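Local coordinates for tRNA threonylcarbamoyladenosine biosynthesis protein TsaB (Pseudomonas aeruginosa, PDB 5BR9) that probably takes part in making the threonylcarbamoyladenosine modification of tRNA, at residues T19-V24 / Y36-R41. Numbering follows the deposited sequence.
Sequences TEACSV and YEVIPR
Tyr36 reaches across to the neighbouring strand with its whole length; its near half packs on Ser23 and its far half on Ala21. Its CB lies 4.1 Å from Ser23 CB, the partner in a non-hydrogen-bonded antiparallel pair. With CG anti to the backbone N (chi1 179°), the ring lies along the neighbouring strand, back from Ser23 toward Ala21: CD1 packs 3.7 Å from Ser23 CB, CE1 and CZ come up to the methyl of Ala21, and OH ends 3.6 Å from Ala21 CB. Both CB atoms approach the ring obliquely. The same ring stacks with His195, while Ser23 OG is spoken for by the backbone N of Ala196, so this face of the sheet is joined to the start of helix 196-208 and to the residue just before it. Residues 21-24 and 36-38 belong to the two strands of a beta hairpin, 21-28 and 31-38, at one margin of a five-stranded mixed sheet with strand order 3-2-1-4-5, as expected of the actin-like ATPase fold to which the TsaB family is assigned. Side chains of successive strand residues alternate between faces: Ala21, Ser23, Tyr36 and Val38 share one, Cys22 and Glu37 the other. Cys22 and Glu37 form the hydrogen-bonded pair. Cys22 N donates almost straight to Glu37 O at 2.7 Å (174° at the hydrogen), and Glu37 N returns a bond to Cys22 O at 2.9 Å. One further backbone bond follows past the strand ends, Ile39 N to Glu20 O at 2.9 Å. On the Cys22 face of the hairpin, the CG1 branch of Ile39 brings CD1 3.7 Å from Cys22 CB; helix 43-58 covers this side, with His43 and Met50 against Cys22 and Arg46 against Ile39. Ahead of the strand, Thr19 OG1 accepts from Ala21 N at 3.0 Å, an ST turn.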
loop_
_atom_site.group_PDB
_atom_site.type_symbol
_atom_site.label_atom_id
_atom_site.label_comp_id
_atom_site.label_asym_id
_atom_site.label_seq_id
_atom_site.Cartn_x
_atom_site.Cartn_y
_atom_site.Cartn_z
ATOM N N THR A 19 -11.876 3.186 6.050
ATOM C CA THR A 19 -12.471 4.407 6.580
ATOM C C THR A 19 -11.542 5.037 7.587
ATOM O O THR A 19 -10.414 4.586 7.738
ATOM C CB THR A 19 -13.855 4.136 7.252
ATOM O OG1 THR A 19 -13.682 3.318 8.420
ATOM C CG2 THR A 19 -14.801 3.449 6.287
ATOM N N GLU A 20 -12.035 6.059 8.286
ATOM C CA GLU A 20 -11.309 6.671 9.397
ATOM C C GLU A 20 -11.171 5.666 10.555
ATOM O O GLU A 20 -10.372 5.859 11.476
ATOM C CB GLU A 20 -12.020 7.945 9.869
ATOM C CG GLU A 20 -13.364 7.690 10.548
ATOM C CD GLU A 20 -14.062 8.969 11.002
ATOM O OE1 GLU A 20 -15.294 8.921 11.219
ATOM O OE2 GLU A 20 -13.385 10.016 11.138
ATOM N N ALA A 21 -11.963 4.596 10.494
ATOM C CA ALA A 21 -11.876 3.495 11.445
ATOM C C ALA A 21 -10.809 2.496 11.003
ATOM O O ALA A 21 -10.659 2.203 9.809
ATOM C CB ALA A 21 -13.226 2.789 11.592
ATOM N N CYS A 22 -10.051 2.003 11.975
ATOM C CA CYS A 22 -9.081 0.957 11.743
ATOM C C CYS A 22 -9.453 -0.238 12.622
ATOM O O CYS A 22 -9.627 -0.099 13.835
ATOM C CB CYS A 22 -7.666 1.451 12.045
ATOM S SG CYS A 22 -6.387 0.259 11.600
ATOM N N SER A 23 -9.622 -1.411 12.036
ATOM C CA SER A 23 -10.039 -2.525 12.869
ATOM C C SER A 23 -9.447 -3.846 12.404
ATOM O O SER A 23 -9.096 -4.017 11.223
ATOM C CB SER A 23 -11.568 -2.606 12.929
ATOM O OG SER A 23 -12.117 -2.915 11.672
ATOM N N VAL A 24 -9.290 -4.754 13.366
ATOM C CA VAL A 24 -8.682 -6.048 13.121
ATOM C C VAL A 24 -9.499 -7.102 13.855
ATOM O O VAL A 24 -10.083 -6.842 14.901
ATOM C CB VAL A 24 -7.197 -6.062 13.566
ATOM C CG1 VAL A 24 -6.386 -4.994 12.802
ATOM C CG2 VAL A 24 -7.083 -5.833 15.072
ATOM N N TYR A 36 -11.208 -2.198 17.448
ATOM C CA TYR A 36 -11.703 -1.163 16.557
ATOM C C TYR A 36 -11.306 0.219 17.101
ATOM O O TYR A 36 -11.532 0.515 18.268
ATOM C CB TYR A 36 -13.229 -1.332 16.440
ATOM C CG TYR A 36 -14.028 -0.362 15.587
ATOM C CD1 TYR A 36 -14.474 -0.730 14.315
ATOM C CD2 TYR A 36 -14.410 0.882 16.080
ATOM C CE1 TYR A 36 -15.246 0.137 13.537
ATOM C CE2 TYR A 36 -15.178 1.760 15.305
ATOM C CZ TYR A 36 -15.595 1.384 14.038
ATOM O OH TYR A 36 -16.363 2.249 13.281
ATOM N N GLU A 37 -10.691 1.051 16.262
ATOM C CA GLU A 37 -10.319 2.409 16.673
ATOM C C GLU A 37 -10.620 3.428 15.575
ATOM O O GLU A 37 -10.393 3.152 14.400
ATOM C CB GLU A 37 -8.833 2.485 17.027
ATOM C CG GLU A 37 -8.438 1.773 18.302
ATOM C CD GLU A 37 -6.940 1.853 18.574
ATOM O OE1 GLU A 37 -6.264 2.759 18.031
ATOM O OE2 GLU A 37 -6.440 0.992 19.324
ATOM N N VAL A 38 -11.113 4.608 15.949
ATOM C CA VAL A 38 -11.201 5.691 14.977
ATOM C C VAL A 38 -9.913 6.505 15.073
ATOM O O VAL A 38 -9.609 7.086 16.110
ATOM C CB VAL A 38 -12.474 6.571 15.166
ATOM C CG1 VAL A 38 -13.732 5.748 14.905
ATOM C CG2 VAL A 38 -12.531 7.182 16.537
ATOM N N ILE A 39 -9.140 6.504 13.989
ATOM C CA ILE A 39 -7.853 7.191 13.951
ATOM C C ILE A 39 -7.552 7.664 12.535
ATOM O O ILE A 39 -6.921 6.948 11.750
ATOM C CB ILE A 39 -6.704 6.293 14.481
ATOM C CG1 ILE A 39 -6.874 4.839 14.018
ATOM C CG2 ILE A 39 -6.589 6.383 15.999
ATOM C CD1 ILE A 39 -5.727 4.340 13.161
ATOM N N PRO A 40 -8.005 8.883 12.206
ATOM C CA PRO A 40 -7.802 9.492 10.889
ATOM C C PRO A 40 -6.328 9.690 10.547
ATOM O O PRO A 40 -5.590 10.238 11.368
ATOM C CB PRO A 40 -8.505 10.852 11.015
ATOM C CG PRO A 40 -9.447 10.707 12.171
ATOM C CD PRO A 40 -8.775 9.754 13.110
ATOM N N ARG A 41 -5.928 9.226 9.362
ATOM C CA ARG A 41 -4.605 9.482 8.778
ATOM C C ARG A 41 -3.460 8.702 9.445
ATOM O O ARG A 41 -2.310 8.797 9.011
ATOM C CB ARG A 41 -4.289 10.987 8.800
#